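Local coordinates for membrane-fusion protein (Streptococcus pneumoniae, PDB 5XU0), which probably serves as the membrane-fusion subunit of a MacAB-like efflux pump, assembling as a hexamer into a channel for exported substrates, at residues 66-80 with 109-123. The protein carries 2 engineered substitutions. Numbering follows the deposited sequence.
Sequences DRHINELNQARNEAA and VASIDAQLGDARDAR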
loop_
_atom_site.group_PDB
_atom_site.type_symbol
_atom_site.label_atom_id
_atom_site.label_comp_id
_atom_site.label_asym_id
_atom_site.label_seq_id
_atom_site.Cartn_x
_atom_site.Cartn_y
_atom_site.Cartn_z
ATOM N N ASP B 66 23.180 1.072 36.567
ATOM C CA ASP B 66 24.192 1.580 37.489
ATOM C C ASP B 66 24.105 0.873 38.834
ATOM O O ASP B 66 25.126 0.448 39.394
ATOM C CB ASP B 66 24.026 3.089 37.665
ATOM C CG ASP B 66 24.497 3.872 36.457
ATOM O OD1 ASP B 66 25.339 3.350 35.696
ATOM O OD2 ASP B 66 24.022 5.013 36.272
ATOM N N ARG B 67 22.889 0.739 39.372
ATOM C CA ARG B 67 22.697 -0.011 40.609
ATOM C C ARG B 67 23.289 -1.409 40.506
ATOM O O ARG B 67 23.920 -1.897 41.450
ATOM C CB ARG B 67 21.211 -0.102 40.955
ATOM C CG ARG B 67 20.580 1.188 41.434
ATOM C CD ARG B 67 19.261 0.903 42.131
ATOM N NE ARG B 67 18.394 0.055 41.318
ATOM C CZ ARG B 67 17.247 0.458 40.780
ATOM N NH1 ARG B 67 16.823 1.700 40.971
ATOM N NH2 ARG B 67 16.522 -0.382 40.053
ATOM N N HIS B 68 23.101 -2.069 39.361
ATOM C CA HIS B 68 23.608 -3.428 39.203
ATOM C C HIS B 68 25.131 -3.455 39.203
ATOM O O HIS B 68 25.743 -4.272 39.901
ATOM C CB HIS B 68 23.051 -4.051 37.924
ATOM C CG HIS B 68 21.586 -4.349 37.993
ATOM N ND1 HIS B 68 20.902 -4.971 36.971
ATOM C CD2 HIS B 68 20.675 -4.110 38.965
ATOM C CE1 HIS B 68 19.633 -5.103 37.312
ATOM N NE2 HIS B 68 19.468 -4.587 38.517
ATOM N N ILE B 69 25.762 -2.566 38.431
ATOM C CA ILE B 69 27.224 -2.520 38.420
ATOM C C ILE B 69 27.758 -2.245 39.823
ATOM O O ILE B 69 28.767 -2.827 40.247
ATOM C CB ILE B 69 27.722 -1.476 37.401
ATOM C CG1 ILE B 69 27.506 -1.985 35.972
ATOM C CG2 ILE B 69 29.191 -1.142 37.637
ATOM C CD1 ILE B 69 28.319 -1.251 34.923
ATOM N N ASN B 70 27.072 -1.383 40.577
ATOM C CA ASN B 70 27.520 -1.056 41.929
ATOM C C ASN B 70 27.387 -2.253 42.865
ATOM O O ASN B 70 28.330 -2.592 43.588
ATOM C CB ASN B 70 26.731 0.138 42.466
ATOM C CG ASN B 70 27.253 1.460 41.943
ATOM O OD1 ASN B 70 28.452 1.619 41.712
ATOM N ND2 ASN B 70 26.350 2.418 41.746
ATOM N N GLU B 71 26.220 -2.902 42.872
ATOM C CA GLU B 71 26.018 -4.049 43.754
ATOM C C GLU B 71 26.979 -5.182 43.416
ATOM O O GLU B 71 27.489 -5.865 44.311
ATOM C CB GLU B 71 24.564 -4.522 43.676
ATOM C CG GLU B 71 23.557 -3.499 44.185
ATOM C CD GLU B 71 22.238 -3.544 43.435
ATOM O OE1 GLU B 71 22.056 -4.446 42.589
ATOM O OE2 GLU B 71 21.380 -2.673 43.692
ATOM N N LEU B 72 27.253 -5.388 42.128
ATOM C CA LEU B 72 28.255 -6.380 41.756
ATOM C C LEU B 72 29.649 -5.950 42.191
ATOM O O LEU B 72 30.494 -6.803 42.485
ATOM C CB LEU B 72 28.217 -6.629 40.249
ATOM C CG LEU B 72 26.927 -7.208 39.664
ATOM C CD1 LEU B 72 27.185 -7.762 38.277
ATOM C CD2 LEU B 72 26.347 -8.274 40.577
ATOM N N ASN B 73 29.910 -4.642 42.245
ATOM C CA ASN B 73 31.204 -4.170 42.731
ATOM C C ASN B 73 31.360 -4.440 44.225
ATOM O O ASN B 73 32.349 -5.046 44.654
ATOM C CB ASN B 73 31.375 -2.683 42.424
ATOM C CG ASN B 73 31.938 -2.436 41.038
ATOM O OD1 ASN B 73 32.413 -3.361 40.375
ATOM N ND2 ASN B 73 31.898 -1.185 40.597
ATOM N N GLN B 74 30.391 -4.002 45.034
ATOM C CA GLN B 74 30.409 -4.317 46.461
ATOM C C GLN B 74 30.434 -5.815 46.715
ATOM O O GLN B 74 30.946 -6.247 47.753
ATOM C CB GLN B 74 29.218 -3.645 47.177
ATOM C CG GLN B 74 27.775 -4.107 46.835
ATOM C CD GLN B 74 27.399 -5.527 47.261
ATOM O OE1 GLN B 74 27.963 -6.083 48.201
ATOM N NE2 GLN B 74 26.434 -6.117 46.552
ATOM N N ALA B 75 29.921 -6.615 45.782
ATOM C CA ALA B 75 29.894 -8.059 45.947
ATOM C C ALA B 75 31.121 -8.762 45.375
ATOM O O ALA B 75 31.284 -9.964 45.609
ATOM C CB ALA B 75 28.624 -8.642 45.312
ATOM N N ARG B 76 31.986 -8.057 44.641
ATOM C CA ARG B 76 33.243 -8.668 44.218
ATOM C C ARG B 76 34.299 -8.572 45.311
ATOM O O ARG B 76 35.099 -9.498 45.488
ATOM C CB ARG B 76 33.760 -8.018 42.931
ATOM C CG ARG B 76 35.032 -8.665 42.391
ATOM C CD ARG B 76 35.552 -7.957 41.150
ATOM N NE ARG B 76 36.833 -8.502 40.706
ATOM C CZ ARG B 76 38.014 -8.126 41.188
ATOM N NH1 ARG B 76 38.085 -7.200 42.135
ATOM N NH2 ARG B 76 39.129 -8.677 40.723
ATOM N N ASN B 77 34.317 -7.458 46.045
ATOM C CA ASN B 77 35.275 -7.305 47.134
ATOM C C ASN B 77 34.968 -8.262 48.279
ATOM O O ASN B 77 35.886 -8.836 48.878
ATOM C CB ASN B 77 35.276 -5.859 47.626
ATOM C CG ASN B 77 35.838 -4.896 46.601
ATOM O OD1 ASN B 77 36.506 -5.304 45.649
ATOM N ND2 ASN B 77 35.571 -3.608 46.790
ATOM N N GLU B 78 33.683 -8.448 48.594
ATOM C CA GLU B 78 33.305 -9.390 49.642
ATOM C C GLU B 78 33.748 -10.808 49.305
ATOM O O GLU B 78 33.985 -11.616 50.210
ATOM C CB GLU B 78 31.794 -9.342 49.871
ATOM C CG GLU B 78 31.341 -8.213 50.784
ATOM C CD GLU B 78 29.846 -7.964 50.710
ATOM O OE1 GLU B 78 29.149 -8.714 49.994
ATOM O OE2 GLU B 78 29.369 -7.015 51.368
ATOM N N ALA B 79 33.866 -11.129 48.015
ATOM C CA ALA B 79 34.376 -12.429 47.604
ATOM C C ALA B 79 35.896 -12.468 47.541
ATOM O O ALA B 79 36.479 -13.552 47.650
ATOM C CB ALA B 79 33.790 -12.822 46.246
ATOM N N ALA B 80 36.548 -11.317 47.375
ATOM C CA ALA B 80 38.003 -11.230 47.383
ATOM C C ALA B 80 38.587 -11.240 48.793
ATOM O O ALA B 80 39.710 -10.761 48.996
ATOM C CB ALA B 80 38.463 -9.978 46.634
ATOM N N VAL B 109 35.049 -14.615 42.476
ATOM C CA VAL B 109 35.326 -13.359 41.788
ATOM C C VAL B 109 35.395 -13.507 40.274
ATOM O O VAL B 109 35.287 -12.503 39.561
ATOM C CB VAL B 109 36.627 -12.738 42.337
ATOM C CG1 VAL B 109 36.636 -12.804 43.859
ATOM C CG2 VAL B 109 37.844 -13.442 41.762
ATOM N N ALA B 110 35.557 -14.729 39.760
ATOM C CA ALA B 110 35.461 -14.940 38.319
ATOM C C ALA B 110 34.013 -14.843 37.853
ATOM O O ALA B 110 33.714 -14.197 36.840
ATOM C CB ALA B 110 36.062 -16.296 37.943
ATOM N N SER B 111 33.100 -15.489 38.586
ATOM C CA SER B 111 31.675 -15.343 38.311
ATOM C C SER B 111 31.263 -13.877 38.331
ATOM O O SER B 111 30.522 -13.413 37.451
ATOM C CB SER B 111 30.868 -16.147 39.334
ATOM O OG SER B 111 29.473 -15.965 39.159
ATOM N N ILE B 112 31.758 -13.125 39.315
ATOM C CA ILE B 112 31.412 -11.713 39.414
ATOM C C ILE B 112 32.040 -10.924 38.274
ATOM O O ILE B 112 31.438 -9.977 37.758
ATOM C CB ILE B 112 31.825 -11.154 40.786
ATOM C CG1 ILE B 112 31.189 -11.973 41.910
ATOM C CG2 ILE B 112 31.407 -9.699 40.907
ATOM C CD1 ILE B 112 29.696 -12.186 41.744
ATOM N N ASP B 113 33.258 -11.288 37.864
ATOM C CA ASP B 113 33.873 -10.629 36.715
ATOM C C ASP B 113 33.014 -10.809 35.468
ATOM O O ASP B 113 32.751 -9.847 34.730
ATOM C CB ASP B 113 35.286 -11.171 36.487
ATOM C CG ASP B 113 36.354 -10.322 37.157
ATOM O OD1 ASP B 113 36.010 -9.528 38.059
ATOM O OD2 ASP B 113 37.539 -10.443 36.775
ATOM N N ALA B 114 32.549 -12.038 35.231
ATOM C CA ALA B 114 31.671 -12.298 34.095
ATOM C C ALA B 114 30.400 -11.460 34.179
ATOM O O ALA B 114 30.034 -10.766 33.220
ATOM C CB ALA B 114 31.336 -13.787 34.026
ATOM N N GLN B 115 29.718 -11.506 35.329
ATOM C CA GLN B 115 28.504 -10.708 35.493
ATOM C C GLN B 115 28.774 -9.221 35.279
ATOM O O GLN B 115 27.898 -8.496 34.794
ATOM C CB GLN B 115 27.902 -10.946 36.878
ATOM C CG GLN B 115 27.459 -12.375 37.135
ATOM C CD GLN B 115 26.757 -12.529 38.469
ATOM O OE1 GLN B 115 27.309 -13.095 39.414
ATOM N NE2 GLN B 115 25.532 -12.023 38.555
ATOM N N LEU B 116 29.975 -8.755 35.631
ATOM C CA LEU B 116 30.342 -7.364 35.391
ATOM C C LEU B 116 30.418 -7.072 33.900
ATOM O O LEU B 116 29.822 -6.102 33.413
ATOM C CB LEU B 116 31.678 -7.054 36.065
ATOM C CG LEU B 116 31.634 -6.730 37.557
ATOM C CD1 LEU B 116 32.995 -6.258 38.040
ATOM C CD2 LEU B 116 30.576 -5.678 37.824
ATOM N N GLY B 117 31.150 -7.905 33.159
ATOM C CA GLY B 117 31.157 -7.788 31.712
ATOM C C GLY B 117 29.775 -7.842 31.093
ATOM O O GLY B 117 29.568 -7.280 30.013
ATOM N N ASP B 118 28.820 -8.497 31.754
ATOM C CA ASP B 118 27.453 -8.543 31.250
ATOM C C ASP B 118 26.573 -7.417 31.782
ATOM O O ASP B 118 25.442 -7.268 31.313
ATOM C CB ASP B 118 26.817 -9.897 31.578
ATOM C CG ASP B 118 27.271 -10.994 30.632
ATOM O OD1 ASP B 118 28.195 -10.741 29.829
ATOM O OD2 ASP B 118 26.707 -12.109 30.686
ATOM N N ALA B 119 27.055 -6.626 32.742
ATOM C CA ALA B 119 26.327 -5.447 33.191
ATOM C C ALA B 119 26.810 -4.168 32.525
ATOM O O ALA B 119 26.028 -3.217 32.406
ATOM C CB ALA B 119 26.433 -5.296 34.713
ATOM N N ARG B 120 28.075 -4.118 32.097
ATOM C CA ARG B 120 28.515 -3.003 31.264
ATOM C C ARG B 120 27.821 -3.031 29.908
ATOM O O ARG B 120 27.467 -1.981 29.358
ATOM C CB ARG B 120 30.033 -3.036 31.093
ATOM C CG ARG B 120 30.811 -3.154 32.390
ATOM C CD ARG B 120 32.305 -3.057 32.135
ATOM N NE ARG B 120 33.055 -4.025 32.933
ATOM C CZ ARG B 120 33.936 -4.882 32.427
ATOM N NH1 ARG B 120 34.183 -4.889 31.123
ATOM N NH2 ARG B 120 34.571 -5.728 33.224
ATOM N N ASP B 121 27.618 -4.227 29.354
ATOM C CA ASP B 121 26.827 -4.350 28.136
ATOM C C ASP B 121 25.404 -3.856 28.363
ATOM O O ASP B 121 24.855 -3.107 27.546
ATOM C CB ASP B 121 26.824 -5.803 27.658
ATOM C CG ASP B 121 28.094 -6.177 26.923
ATOM O OD1 ASP B 121 29.013 -5.332 26.849
ATOM O OD2 ASP B 121 28.172 -7.316 26.417
ATOM N N ALA B 122 24.796 -4.262 29.482
ATOM C CA ALA B 122 23.440 -3.820 29.795
ATOM C C ALA B 122 23.365 -2.304 29.923
ATOM O O ALA B 122 22.399 -1.682 29.461
ATOM C CB ALA B 122 22.955 -4.495 31.077
ATOM N N ARG B 123 24.375 -1.687 30.543
ATOM C CA ARG B 123 24.363 -0.232 30.668
ATOM C C ARG B 123 24.582 0.451 29.321
ATOM O O ARG B 123 24.045 1.541 29.088
ATOM C CB ARG B 123 25.408 0.230 31.691
ATOM C CG ARG B 123 26.816 0.401 31.141
ATOM C CD ARG B 123 27.577 1.503 31.856
ATOM N NE ARG B 123 26.737 2.663 32.133
ATOM C CZ ARG B 123 26.443 3.603 31.240
ATOM N NH1 ARG B 123 26.918 3.521 30.002
ATOM N NH2 ARG B 123 25.672 4.627 31.582
#
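L116 and R76 interlock across the antiparallel α-helical hairpin of this membrane-fusion protein, a worked example of coiled-coil knobs-into-holes packing. L116 enters the hole formed by I69, L72, N73 and R76, with its CD2 3.5 Å from L72 CB. In return, R76 sits among V109, I112, D113 and L116, its CB against I112 CG2. L72 touches two partners with different atoms: CB meets L116, while CD1 lies 3.6 Å from Q115 CB, the two side chains crossing at about a right angle. Further along, I69 CG1 lies 3.7 Å from A119 CB, and I69 CD1 reaches R120 CG. Toward the hairpin tip, A79 CB rests on V109 CG1.

Charged pairs border this apolar seam. R76 reaches D113 because its chain runs extended to NE, CG pointing away from the backbone nitrogen (chi1 -177°). Its NE donates to the syn side of D113 OD1 at 3.0 Å, in a bent salt-bridge hydrogen bond (139°); the two flat groups are nearly parallel, but the bond is tilted out of both planes. Near the other end, D66 and R123 form a long ion pair, and R123 also packs on V62 and A65.

The axes of the helical segments 66-77 and 109-123 come within 9.3 Å, their N-to-C directions 164° apart. Beyond the pair, D118 faces the second subunit, where its OD1 salt-bridges R67 NH1 of that neighbouring chain and its OD2 accepts a hydrogen bond from H68 NE2 of the same chain.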